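Side-chain contacts in N-alpha-acetyltransferase 35, NatC auxiliary subunit (PDB 6YGA), which serves as the auxiliary subunit of the NatC N-terminal acetyltransferase, which acetylates the N-terminal methionine of the L-A virus Gag protein: residues A91-L96 against K221-I226; E491-A496 against E529-T534; N495-M500 against R521-N526; K563-I568 against A620-K625; K697-I700 against S705-Y708. One frame throughout, in Å; residues are numbered along the deposited sequence.

Overall arrangement
From the N terminus, contact 1 comes first, closing a loop of 124 residues, just over half helical, by packing helix 85-104 on helix 215-231. Its centre is about 59 to 65 Å from the centres of the other four. Contacts 2 and 3, centres about 9 Å apart, both join helix 465-506 to helix 511-564; they start from the same stretch, sharing Asn495 and Ala496, and contact 3 closes the shorter loop. Contact 4 ties the C-terminal end of helix 511-564 to helix 619-653. Contact 5 follows in series, folding the chain back on the end of helix 668-701. A salt bridge, Asp623 OD1 to Lys697 NZ at 2.9 Å, and packing of Phe565 on Ile700 join contacts 4 and 5.

Contact 1: residues A91-L96 against K221-I226; sequences AIADRL and KHILKI
Ile223 meets Ala93 and Asp94 where two helices, 85-104 and 215-231, pack side by side in the N-terminal helical part of the chain. The backbones come nearest at Asp94 and Ile223, whose CA atoms are 6.9 Å apart, and the two short segments bury 118 Å² between them. Every contact within 4.5 Å between the two segments involves Ile223.

Apolar packing supplies the contact, and the two branches of Ile223 divide the work. CG2 meets the methyl of Ala93, with Ala93 CB 3.7 Å from Ile223 CG2. The longer branch is fully extended (chi2 177°), which carries CD1 outward until it rests against the helix backbone itself: Ile223 CD1 is 3.6 Å from Asp94 CA. Both branches therefore bear on adjacent residues of one turn, a fit consistent with the small side chain at Ala93.

Between these two segments there is no hydrogen bond. The aspartate offers its CB to the isoleucine and spends its carboxylate on others. Asp94 OD1 is hydrogen-bonded to Tyr297 OH, while OD2 forms a salt bridge with Arg98 NH2, so both oxygens of this buried acid have a partner.

Further packing sets the pair in the fold: Leu96 and Leu224 each touch helix 142-167, which thus bridges the two helices. The closest approach of all is Ile223 CD1 to Asp94 N, at 3.5 Å.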
# COMPACT_ATOMS: atom_id res chain seq x y z
N ALA B 91 -24.46 -9.36 22.42
CA ALA B 91 -24.07 -9.86 21.10
C ALA B 91 -23.95 -8.73 20.09
O ALA B 91 -23.08 -8.76 19.21
CB ALA B 91 -25.07 -10.91 20.62
N ILE B 92 -24.83 -7.73 20.19
CA ILE B 92 -24.74 -6.56 19.31
C ILE B 92 -23.44 -5.81 19.55
O ILE B 92 -22.71 -5.47 18.61
CB ILE B 92 -25.97 -5.65 19.51
CG1 ILE B 92 -27.23 -6.29 18.92
CG2 ILE B 92 -25.75 -4.29 18.88
CD1 ILE B 92 -28.49 -5.50 19.19
N ALA B 93 -23.12 -5.54 20.82
CA ALA B 93 -21.90 -4.81 21.13
C ALA B 93 -20.66 -5.60 20.72
O ALA B 93 -19.69 -5.04 20.22
CB ALA B 93 -21.85 -4.47 22.61
N ASP B 94 -20.69 -6.92 20.91
CA ASP B 94 -19.54 -7.75 20.56
C ASP B 94 -19.25 -7.69 19.07
O ASP B 94 -18.10 -7.48 18.66
CB ASP B 94 -19.77 -9.19 21.00
CG ASP B 94 -18.84 -10.16 20.31
OD1 ASP B 94 -17.62 -10.07 20.54
OD2 ASP B 94 -19.34 -11.01 19.54
N ARG B 95 -20.27 -7.87 18.23
CA ARG B 95 -20.06 -7.87 16.79
C ARG B 95 -19.60 -6.50 16.31
O ARG B 95 -18.79 -6.39 15.39
CB ARG B 95 -21.33 -8.31 16.06
CG ARG B 95 -21.26 -8.13 14.56
CD ARG B 95 -22.16 -9.11 13.84
NE ARG B 95 -22.11 -8.89 12.39
CZ ARG B 95 -22.63 -9.72 11.49
NH1 ARG B 95 -23.24 -10.83 11.88
NH2 ARG B 95 -22.54 -9.44 10.20
N LEU B 96 -20.11 -5.43 16.93
CA LEU B 96 -19.68 -4.09 16.55
C LEU B 96 -18.19 -3.89 16.83
O LEU B 96 -17.48 -3.29 16.01
CB LEU B 96 -20.51 -3.05 17.29
CG LEU B 96 -20.13 -1.59 17.03
CD1 LEU B 96 -20.35 -1.22 15.57
CD2 LEU B 96 -20.92 -0.66 17.95
N LYS B 221 -19.67 -5.93 30.46
CA LYS B 221 -18.80 -5.07 31.27
C LYS B 221 -17.44 -4.88 30.61
O LYS B 221 -16.92 -3.76 30.56
CB LYS B 221 -18.65 -5.65 32.67
CG LYS B 221 -19.94 -5.74 33.47
CD LYS B 221 -19.68 -6.31 34.86
CE LYS B 221 -18.70 -5.44 35.64
NZ LYS B 221 -18.30 -6.06 36.93
N HIS B 222 -16.85 -5.96 30.10
CA HIS B 222 -15.55 -5.85 29.45
C HIS B 222 -15.65 -5.08 28.14
O HIS B 222 -14.75 -4.29 27.81
CB HIS B 222 -14.94 -7.23 29.21
CG HIS B 222 -14.32 -7.84 30.43
ND1 HIS B 222 -14.83 -8.98 31.03
CD2 HIS B 222 -13.24 -7.48 31.16
CE1 HIS B 222 -14.08 -9.29 32.08
NE2 HIS B 222 -13.11 -8.40 32.18
N ILE B 223 -16.72 -5.30 27.38
CA ILE B 223 -16.92 -4.56 26.14
C ILE B 223 -17.00 -3.07 26.42
O ILE B 223 -16.38 -2.25 25.73
CB ILE B 223 -18.19 -5.07 25.42
CG1 ILE B 223 -17.94 -6.43 24.78
CG2 ILE B 223 -18.65 -4.07 24.37
CD1 ILE B 223 -19.16 -7.02 24.11
N LEU B 224 -17.76 -2.69 27.45
CA LEU B 224 -17.92 -1.28 27.79
C LEU B 224 -16.58 -0.64 28.15
O LEU B 224 -16.29 0.48 27.72
CB LEU B 224 -18.92 -1.13 28.94
CG LEU B 224 -19.92 0.02 28.83
CD1 LEU B 224 -20.77 -0.16 27.60
CD2 LEU B 224 -20.81 0.06 30.04
N LYS B 225 -15.76 -1.34 28.93
CA LYS B 225 -14.46 -0.78 29.31
C LYS B 225 -13.51 -0.71 28.12
O LYS B 225 -12.69 0.21 28.03
CB LYS B 225 -13.84 -1.59 30.44
CG LYS B 225 -14.61 -1.56 31.76
CD LYS B 225 -13.86 -2.33 32.83
CE LYS B 225 -14.53 -2.20 34.19
NZ LYS B 225 -13.79 -2.92 35.26
N ILE B 226 -13.61 -1.68 27.21
CA ILE B 226 -12.80 -1.64 25.99
C ILE B 226 -13.14 -0.39 25.18
O ILE B 226 -12.25 0.32 24.70
CB ILE B 226 -13.01 -2.92 25.16
CG1 ILE B 226 -12.27 -4.10 25.79
CG2 ILE B 226 -12.55 -2.72 23.72
CD1 ILE B 226 -12.40 -5.39 25.00

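Contact 2: residues E491-A496 against E529-T534; sequences ESNINA and EQLQAT
Ile494 and Leu531 run past each other in opposite directions, Ile494 CG1 lying 3.8 Å from Leu531 CB. The isoleucine then meets Gln532 at about a right angle: Ile494 CD1 and CG2 are both 3.7 Å from Gln532 NE2, a contact of methyls with an amide and not a hydrogen bond. A bend in the glutamine chain (chi2 -70°) brings its amide to that place. Leu531 also crosses Asn493, nearly perpendicular, with Leu531 CD2 3.9 Å from Asn493 CB.

Around this first shell, Ile490 and Ile497 add further contacts to Leu531, while Ile494 also touches Met528 and Lys535. Polar bonds surround this shell: Glu491 OE2 forms a salt bridge with Lys535 NZ, and Gln530 NE2 donates to Thr534 OG1 at 3.0 Å, with the acceptor close to the amide plane. Thr534 OG1 is also hydrogen-bonded to Glu370 O, which ties this helix to helix 360-372.

The axes of the two short segments approach to 9.9 Å, and their directions differ by 146°, as expected of the antiparallel arms of a long helical hairpin.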
# COMPACT_ATOMS: atom_id res chain seq x y z
N GLU B 491 39.51 10.44 13.98
CA GLU B 491 40.70 10.02 14.70
C GLU B 491 41.79 11.08 14.63
O GLU B 491 42.53 11.29 15.60
CB GLU B 491 41.19 8.68 14.16
CG GLU B 491 40.88 7.50 15.06
CD GLU B 491 41.72 7.50 16.32
OE1 GLU B 491 42.90 7.91 16.25
OE2 GLU B 491 41.21 7.09 17.38
N SER B 492 41.91 11.76 13.48
CA SER B 492 42.87 12.84 13.36
C SER B 492 42.57 13.97 14.33
O SER B 492 43.48 14.55 14.94
CB SER B 492 42.89 13.36 11.92
OG SER B 492 43.56 14.60 11.83
N ASN B 493 41.28 14.30 14.51
CA ASN B 493 40.91 15.33 15.47
C ASN B 493 41.16 14.87 16.90
O ASN B 493 41.59 15.66 17.75
CB ASN B 493 39.44 15.73 15.29
CG ASN B 493 39.17 16.38 13.94
OD1 ASN B 493 40.08 16.91 13.31
ND2 ASN B 493 37.92 16.36 13.51
N ILE B 494 40.90 13.59 17.18
CA ILE B 494 41.16 13.05 18.52
C ILE B 494 42.65 13.09 18.82
O ILE B 494 43.06 13.50 19.91
CB ILE B 494 40.60 11.62 18.64
CG1 ILE B 494 39.06 11.63 18.61
CG2 ILE B 494 41.10 10.95 19.91
CD1 ILE B 494 38.43 10.25 18.68
N ASN B 495 43.49 12.70 17.86
CA ASN B 495 44.93 12.69 18.09
C ASN B 495 45.49 14.10 18.25
O ASN B 495 46.46 14.30 18.99
CB ASN B 495 45.65 11.96 16.95
CG ASN B 495 45.51 10.46 17.04
OD1 ASN B 495 45.41 9.90 18.13
ND2 ASN B 495 45.49 9.79 15.89
N ALA B 496 44.89 15.09 17.58
CA ALA B 496 45.33 16.47 17.75
C ALA B 496 45.15 16.93 19.19
O ALA B 496 46.02 17.62 19.74
CB ALA B 496 44.58 17.39 16.79
N GLU B 529 34.35 14.57 24.03
CA GLU B 529 33.29 13.60 24.31
C GLU B 529 32.48 13.30 23.05
O GLU B 529 32.13 12.14 22.80
CB GLU B 529 32.39 14.13 25.43
CG GLU B 529 31.27 13.18 25.83
CD GLU B 529 30.46 13.71 27.00
OE1 GLU B 529 30.86 14.74 27.58
OE2 GLU B 529 29.42 13.10 27.32
N GLN B 530 32.19 14.32 22.25
CA GLN B 530 31.43 14.10 21.02
C GLN B 530 32.27 13.36 19.97
O GLN B 530 31.74 12.52 19.23
CB GLN B 530 30.93 15.43 20.46
CG GLN B 530 30.09 15.28 19.20
CD GLN B 530 28.84 14.45 19.44
OE1 GLN B 530 27.96 14.84 20.20
NE2 GLN B 530 28.77 13.29 18.79
N LEU B 531 33.57 13.65 19.90
CA LEU B 531 34.44 12.94 18.97
C LEU B 531 34.49 11.45 19.29
O LEU B 531 34.41 10.61 18.39
CB LEU B 531 35.84 13.54 19.00
CG LEU B 531 36.05 14.86 18.26
CD1 LEU B 531 37.38 15.49 18.66
CD2 LEU B 531 36.00 14.63 16.75
N GLN B 532 34.61 11.10 20.57
CA GLN B 532 34.63 9.69 20.94
C GLN B 532 33.30 9.03 20.61
O GLN B 532 33.27 7.90 20.11
CB GLN B 532 34.95 9.53 22.43
CG GLN B 532 36.35 9.98 22.81
CD GLN B 532 37.44 9.06 22.29
OE1 GLN B 532 37.17 7.93 21.88
NE2 GLN B 532 38.68 9.54 22.30
N ALA B 533 32.19 9.71 20.89
CA ALA B 533 30.88 9.14 20.59
C ALA B 533 30.69 8.95 19.09
O ALA B 533 30.20 7.91 18.64
CB ALA B 533 29.78 10.02 21.18
N THR B 534 31.08 9.96 18.30
CA THR B 534 31.01 9.83 16.85
C THR B 534 31.93 8.72 16.35
O THR B 534 31.55 7.95 15.46
CB THR B 534 31.36 11.17 16.20
OG1 THR B 534 30.36 12.14 16.53
CG2 THR B 534 31.44 11.04 14.69

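Contact 3: residues N495-M500 against R521-N526; sequences NAIHSM and RFAMDN
Ile497 packs on Ala523 and Met524, joining the arms of the long helical hairpin formed by helices 465-506 and 511-564, in a region assigned to a TPR-like family. The nearest backbone approach is Ile497 to Ala523, CA to CA 6.8 Å, and no hydrogen bond crosses between the segments.

The tight part is small and apolar. Ile497 sends its extended branch to the alanine, Ile497 CD1 standing 3.7 Å from Ala523 CB, with CG1 of the same isoleucine 3.8 Å from that methyl. Its other branch serves the next residue: Ile497 CG2 lies 3.7 Å from Met524 SE. Met524 is a selenomethionine whose chain is bent at both chi2 (-72°) and chi3 (-81°); the bends bring SE to the isoleucine's CG2, the two side chains crossing at a slant. Ile497 and Ala523 are buried, whereas Met524 is partly exposed at the margin. Tyr520 adds to the packing, touching both Ile497 and Met500, and Leu516 also touches Met500, so the hydrophobic seam continues toward the turn of the hairpin.

The outward surface is looser and polar, and its interactions stay within each helix. Arg521 NE and Asp525 OD2 make a long ion pair at 3.7 Å; the oxygen lies well out of the guanidinium plane, so charge attraction alone is involved. On the first arm the exposed Ser499 turns back on its own helix, and Ser499 OG donates to Ala496 O over 2.6 Å, tilted 31° from the carbonyl plane.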
# COMPACT_ATOMS: atom_id res chain seq x y z
N ASN B 495 43.49 12.70 17.86
CA ASN B 495 44.93 12.69 18.09
C ASN B 495 45.49 14.10 18.25
O ASN B 495 46.46 14.30 18.99
CB ASN B 495 45.65 11.96 16.95
CG ASN B 495 45.51 10.46 17.04
OD1 ASN B 495 45.41 9.90 18.13
ND2 ASN B 495 45.49 9.79 15.89
N ALA B 496 44.89 15.09 17.58
CA ALA B 496 45.33 16.47 17.75
C ALA B 496 45.15 16.93 19.19
O ALA B 496 46.02 17.62 19.74
CB ALA B 496 44.58 17.39 16.79
N ILE B 497 44.03 16.55 19.81
CA ILE B 497 43.83 16.85 21.22
C ILE B 497 44.82 16.08 22.08
O ILE B 497 45.36 16.61 23.06
CB ILE B 497 42.37 16.55 21.63
CG1 ILE B 497 41.41 17.48 20.88
CG2 ILE B 497 42.20 16.69 23.13
CD1 ILE B 497 39.94 17.20 21.17
N HIS B 498 45.09 14.82 21.73
CA HIS B 498 46.06 14.03 22.48
C HIS B 498 47.46 14.62 22.38
O HIS B 498 48.22 14.61 23.35
CB HIS B 498 46.07 12.58 22.00
CG HIS B 498 44.94 11.76 22.53
ND1 HIS B 498 44.41 10.69 21.84
CD2 HIS B 498 44.25 11.84 23.69
CE1 HIS B 498 43.43 10.15 22.55
NE2 HIS B 498 43.31 10.83 23.68
N SER B 499 47.82 15.14 21.20
CA SER B 499 49.15 15.71 21.02
C SER B 499 49.36 16.95 21.89
O SER B 499 50.48 17.22 22.32
CB SER B 499 49.39 16.05 19.55
OG SER B 499 48.55 17.12 19.14
N MSE B 500 48.29 17.70 22.16
CA MSE B 500 48.38 18.86 23.04
C MSE B 500 48.77 18.43 24.45
O MSE B 500 49.57 19.09 25.10
CB MSE B 500 47.05 19.62 23.07
CG MSE B 500 46.79 20.50 21.86
SE MSE B 500 45.12 21.50 22.01
CE MSE B 500 45.29 22.62 20.42
N ARG B 521 42.12 22.49 27.41
CA ARG B 521 40.98 22.29 28.30
C ARG B 521 39.66 22.52 27.58
O ARG B 521 38.69 21.79 27.79
CB ARG B 521 41.10 23.20 29.52
CG ARG B 521 40.03 22.93 30.57
CD ARG B 521 39.98 24.02 31.62
NE ARG B 521 39.19 23.60 32.77
CZ ARG B 521 39.68 22.91 33.80
NH1 ARG B 521 40.97 22.59 33.80
NH2 ARG B 521 38.90 22.56 34.81
N PHE B 522 39.60 23.54 26.72
CA PHE B 522 38.38 23.79 25.95
C PHE B 522 38.05 22.61 25.05
O PHE B 522 36.89 22.20 24.96
CB PHE B 522 38.53 25.07 25.13
CG PHE B 522 37.46 25.26 24.09
CD1 PHE B 522 36.24 25.83 24.43
CD2 PHE B 522 37.67 24.87 22.78
CE1 PHE B 522 35.25 26.00 23.48
CE2 PHE B 522 36.69 25.04 21.82
CZ PHE B 522 35.48 25.60 22.17
N ALA B 523 39.06 22.05 24.38
CA ALA B 523 38.81 20.92 23.49
C ALA B 523 38.25 19.73 24.26
O ALA B 523 37.29 19.09 23.82
CB ALA B 523 40.10 20.54 22.77
N MSE B 524 38.83 19.43 25.42
CA MSE B 524 38.37 18.32 26.24
C MSE B 524 36.95 18.55 26.74
O MSE B 524 36.14 17.63 26.81
CB MSE B 524 39.31 18.10 27.42
CG MSE B 524 40.71 17.65 27.01
SE MSE B 524 40.74 15.81 26.36
CE MSE B 524 40.74 14.89 28.07
N ASP B 525 36.65 19.81 27.10
CA ASP B 525 35.35 20.12 27.67
C ASP B 525 34.26 20.25 26.61
O ASP B 525 33.09 20.01 26.90
CB ASP B 525 35.43 21.41 28.48
CG ASP B 525 36.24 21.26 29.75
OD1 ASP B 525 36.41 20.11 30.23
OD2 ASP B 525 36.72 22.28 30.28
N ASN B 526 34.62 20.62 25.38
CA ASN B 526 33.64 20.95 24.35
C ASN B 526 33.65 20.03 23.13
O ASN B 526 32.66 20.02 22.39
CB ASN B 526 33.83 22.40 23.87
CG ASN B 526 33.46 23.42 24.93
OD1 ASN B 526 34.15 23.57 25.94
ND2 ASN B 526 32.37 24.15 24.69

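Contact 4: residues K563-I568 against A620-K625; sequences KSFGLI and AAFDIK
Phe622 points the edge of its ring into the face of Phe565, a T-shaped pair whose planes stand at 87° with centroids 5.1 Å apart. The approaching atom is CZ: Phe622 CZ sits 3.6 Å from Phe565 CZ, above the ring but displaced toward its rim. Phe622 CE1 is equally close to Phe565 CZ, at 3.6 Å, which shows that the CE1-CZ edge of the ring enters the face. The buried phenylalanine reaches across because its CG is anti to the backbone N (chi1 175°), which sends the ring out from helix 619-653. Next round the rim, Phe622 CE2 meets Ser564 CB at 3.9 Å, near the ring plane, so the ring is touched at two points by neighbouring residues.

Ser564 gives only its carbon to this contact. Its OG is hydrogen-bonded to Ala560 O, one turn back, and to Ile615 N, linking the helix end to the loop before helix 619-653. Ile615 also touches Phe622, while Leu696 of helix 668-701 packs on Phe565.

Immediately after these residues the chain leaves its helix. Gly566 takes a positive phi (78°), and Gly566 N bonds to Lys563 O at 2.8 Å; a second backbone bond back into the last turn completes the motif. The aromatic pair thus lies at the C-terminal end of helix 511-564, which is closed by a Schellman motif.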
# COMPACT_ATOMS: atom_id res chain seq x y z
N LYS B 563 25.30 -20.09 -12.49
CA LYS B 563 25.51 -19.88 -13.92
C LYS B 563 26.65 -20.74 -14.46
O LYS B 563 26.59 -21.19 -15.61
CB LYS B 563 25.76 -18.40 -14.22
CG LYS B 563 26.04 -18.16 -15.69
CD LYS B 563 26.10 -16.70 -16.07
CE LYS B 563 26.32 -16.56 -17.57
NZ LYS B 563 26.58 -15.16 -18.00
N SER B 564 27.68 -20.99 -13.65
CA SER B 564 28.77 -21.85 -14.10
C SER B 564 28.27 -23.25 -14.45
O SER B 564 28.82 -23.90 -15.34
CB SER B 564 29.86 -21.94 -13.03
OG SER B 564 30.42 -20.67 -12.77
N PHE B 565 27.24 -23.73 -13.76
CA PHE B 565 26.64 -25.02 -14.08
C PHE B 565 25.57 -24.92 -15.16
O PHE B 565 24.95 -25.94 -15.49
CB PHE B 565 26.04 -25.66 -12.82
CG PHE B 565 27.07 -26.26 -11.90
CD1 PHE B 565 27.49 -27.57 -12.08
CD2 PHE B 565 27.59 -25.53 -10.85
CE1 PHE B 565 28.42 -28.14 -11.23
CE2 PHE B 565 28.52 -26.09 -9.99
CZ PHE B 565 28.94 -27.40 -10.18
N GLY B 566 25.34 -23.73 -15.70
CA GLY B 566 24.34 -23.50 -16.73
C GLY B 566 22.91 -23.45 -16.25
O GLY B 566 22.00 -23.61 -17.08
N LEU B 567 22.66 -23.21 -14.97
CA LEU B 567 21.30 -23.26 -14.45
C LEU B 567 20.59 -21.91 -14.48
O LEU B 567 19.35 -21.88 -14.43
CB LEU B 567 21.30 -23.78 -13.01
CG LEU B 567 21.80 -25.22 -12.88
CD1 LEU B 567 21.60 -25.68 -11.46
CD2 LEU B 567 21.07 -26.13 -13.84
N ILE B 568 21.33 -20.81 -14.56
CA ILE B 568 20.72 -19.48 -14.58
C ILE B 568 21.61 -18.56 -15.41
O ILE B 568 22.81 -18.79 -15.57
CB ILE B 568 20.52 -18.92 -13.15
CG1 ILE B 568 19.47 -17.81 -13.16
CG2 ILE B 568 21.83 -18.42 -12.57
CD1 ILE B 568 19.13 -17.30 -11.79
N ALA B 620 38.89 -30.89 -13.98
CA ALA B 620 39.63 -30.66 -12.74
C ALA B 620 39.86 -29.18 -12.49
O ALA B 620 39.84 -28.72 -11.34
CB ALA B 620 40.96 -31.41 -12.78
N ALA B 621 40.10 -28.41 -13.56
CA ALA B 621 40.28 -26.97 -13.39
C ALA B 621 39.01 -26.31 -12.88
O ALA B 621 39.06 -25.41 -12.03
CB ALA B 621 40.73 -26.34 -14.71
N PHE B 622 37.85 -26.76 -13.38
CA PHE B 622 36.58 -26.27 -12.86
C PHE B 622 36.43 -26.59 -11.38
O PHE B 622 35.95 -25.76 -10.60
CB PHE B 622 35.43 -26.88 -13.67
CG PHE B 622 34.06 -26.54 -13.15
CD1 PHE B 622 33.45 -27.34 -12.20
CD2 PHE B 622 33.38 -25.43 -13.61
CE1 PHE B 622 32.19 -27.04 -11.72
CE2 PHE B 622 32.12 -25.12 -13.14
CZ PHE B 622 31.53 -25.92 -12.19
N ASP B 623 36.84 -27.79 -10.97
CA ASP B 623 36.64 -28.21 -9.59
C ASP B 623 37.45 -27.36 -8.62
O ASP B 623 36.98 -27.05 -7.52
CB ASP B 623 37.00 -29.69 -9.43
CG ASP B 623 35.98 -30.60 -10.07
OD1 ASP B 623 34.78 -30.48 -9.73
OD2 ASP B 623 36.37 -31.43 -10.92
N ILE B 624 38.67 -26.98 -9.00
CA ILE B 624 39.51 -26.20 -8.11
C ILE B 624 38.95 -24.79 -7.94
O ILE B 624 38.93 -24.24 -6.83
CB ILE B 624 40.96 -26.18 -8.62
CG1 ILE B 624 41.58 -27.57 -8.47
CG2 ILE B 624 41.77 -25.13 -7.87
CD1 ILE B 624 43.02 -27.64 -8.89
N LYS B 625 38.49 -24.18 -9.03
CA LYS B 625 37.92 -22.83 -8.93
C LYS B 625 36.60 -22.85 -8.17
O LYS B 625 36.29 -21.91 -7.43
CB LYS B 625 37.75 -22.22 -10.32
CG LYS B 625 39.05 -21.78 -10.96
CD LYS B 625 38.78 -20.83 -12.12
CE LYS B 625 40.07 -20.21 -12.63
NZ LYS B 625 39.82 -19.19 -13.69

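Contact 5: residues K697-I700 against S705-Y708; sequences KKNI and SHEY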
# COMPACT_ATOMS: atom_id res chain seq x y z
N LYS B 697 27.12 -31.62 -8.78
CA LYS B 697 28.19 -32.55 -9.11
C LYS B 697 27.63 -33.92 -9.50
O LYS B 697 28.11 -34.54 -10.46
CB LYS B 697 29.15 -32.68 -7.93
CG LYS B 697 30.04 -31.47 -7.71
CD LYS B 697 30.92 -31.65 -6.48
CE LYS B 697 31.96 -30.55 -6.37
NZ LYS B 697 32.94 -30.59 -7.49
N LYS B 698 26.62 -34.39 -8.78
CA LYS B 698 25.97 -35.65 -9.16
C LYS B 698 25.24 -35.51 -10.48
O LYS B 698 25.16 -36.46 -11.26
CB LYS B 698 24.99 -36.09 -8.06
CG LYS B 698 25.63 -36.36 -6.71
CD LYS B 698 24.60 -36.89 -5.72
CE LYS B 698 23.99 -38.20 -6.21
NZ LYS B 698 25.01 -39.27 -6.35
N ASN B 699 24.69 -34.32 -10.76
CA ASN B 699 23.85 -34.14 -11.94
C ASN B 699 24.68 -34.18 -13.23
O ASN B 699 24.23 -34.74 -14.24
CB ASN B 699 23.07 -32.83 -11.84
CG ASN B 699 21.76 -32.87 -12.61
OD1 ASN B 699 21.05 -33.87 -12.60
ND2 ASN B 699 21.43 -31.77 -13.27
N ILE B 700 25.88 -33.59 -13.21
CA ILE B 700 26.74 -33.61 -14.39
C ILE B 700 27.13 -35.04 -14.75
O ILE B 700 27.22 -35.40 -15.93
CB ILE B 700 27.97 -32.72 -14.16
CG1 ILE B 700 27.61 -31.24 -14.35
CG2 ILE B 700 29.12 -33.11 -15.08
CD1 ILE B 700 28.80 -30.31 -14.37
N SER B 705 20.05 -35.94 -16.65
CA SER B 705 20.05 -34.99 -15.56
C SER B 705 18.67 -34.35 -15.39
O SER B 705 17.89 -34.26 -16.34
CB SER B 705 21.10 -33.91 -15.81
OG SER B 705 22.38 -34.49 -15.96
N HIS B 706 18.39 -33.92 -14.17
CA HIS B 706 17.14 -33.22 -13.90
C HIS B 706 17.16 -31.81 -14.48
O HIS B 706 18.22 -31.23 -14.75
CB HIS B 706 16.88 -33.15 -12.39
CG HIS B 706 16.29 -34.39 -11.82
ND1 HIS B 706 17.05 -35.41 -11.30
CD2 HIS B 706 15.00 -34.78 -11.69
CE1 HIS B 706 16.26 -36.38 -10.87
NE2 HIS B 706 15.01 -36.02 -11.09
N GLU B 707 15.97 -31.26 -14.66
CA GLU B 707 15.78 -29.90 -15.13
C GLU B 707 15.41 -29.03 -13.93
O GLU B 707 14.35 -29.23 -13.33
CB GLU B 707 14.69 -29.84 -16.20
CG GLU B 707 14.96 -28.86 -17.32
CD GLU B 707 13.83 -28.79 -18.33
OE1 GLU B 707 13.00 -29.72 -18.36
OE2 GLU B 707 13.76 -27.79 -19.08
N TYR B 708 16.28 -28.09 -13.59
CA TYR B 708 16.12 -27.25 -12.41
C TYR B 708 15.78 -25.81 -12.80
O TYR B 708 16.16 -25.33 -13.87
CB TYR B 708 17.38 -27.24 -11.55
CG TYR B 708 17.75 -28.58 -10.96
CD1 TYR B 708 17.12 -29.07 -9.83
CD2 TYR B 708 18.75 -29.36 -11.54
CE1 TYR B 708 17.46 -30.29 -9.29
CE2 TYR B 708 19.09 -30.59 -11.01
CZ TYR B 708 18.45 -31.05 -9.89
OH TYR B 708 18.79 -32.27 -9.36
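Asn699 lays its side-chain amide between Ser705 and the rim of Tyr708. The side chain swings away from its own backbone N, directing the amide from the last turn of helix 668-701 toward the returning chain. Ser705 CB sits over one face of the amide, off its centre, 3.2 Å from Asn699 OD1 and 3.3 Å from Asn699 ND2.

One bond across the contact is well defined: His706 N donates to Asn699 OD1 over 3.1 Å, with an N-H...O angle of 150°, and the donor lies in the carbonyl plane on a lone pair, at a C=O...N angle of 120°. The amide is thereby held by a backbone group, which should restrict its rotation.

Tyr708 turns its ring edge to the opposite face of the amide, where the nitrogen is the nearest atom, Asn699 ND2 standing 3.5 Å from Tyr708 CE2. Amide and ring planes are turned 73° apart, so the two groups do not stack.

A bond from the serine hydroxyl is doubtful. Ser705 OG is a very short 2.5 Å from Asn699 O, and since OG also has Asn702 O as partner, which oxygen takes the proton is not settled.

Beyond the contact, Glu707 pairs with Lys730 through both backbone and carboxylate, and Tyr708 packs on Leu727 and Ile729. A side-chain-to-backbone bond thus holds the short link from the C-terminal end of helix 668-701 into the two-stranded antiparallel hairpin 708-713/724-729.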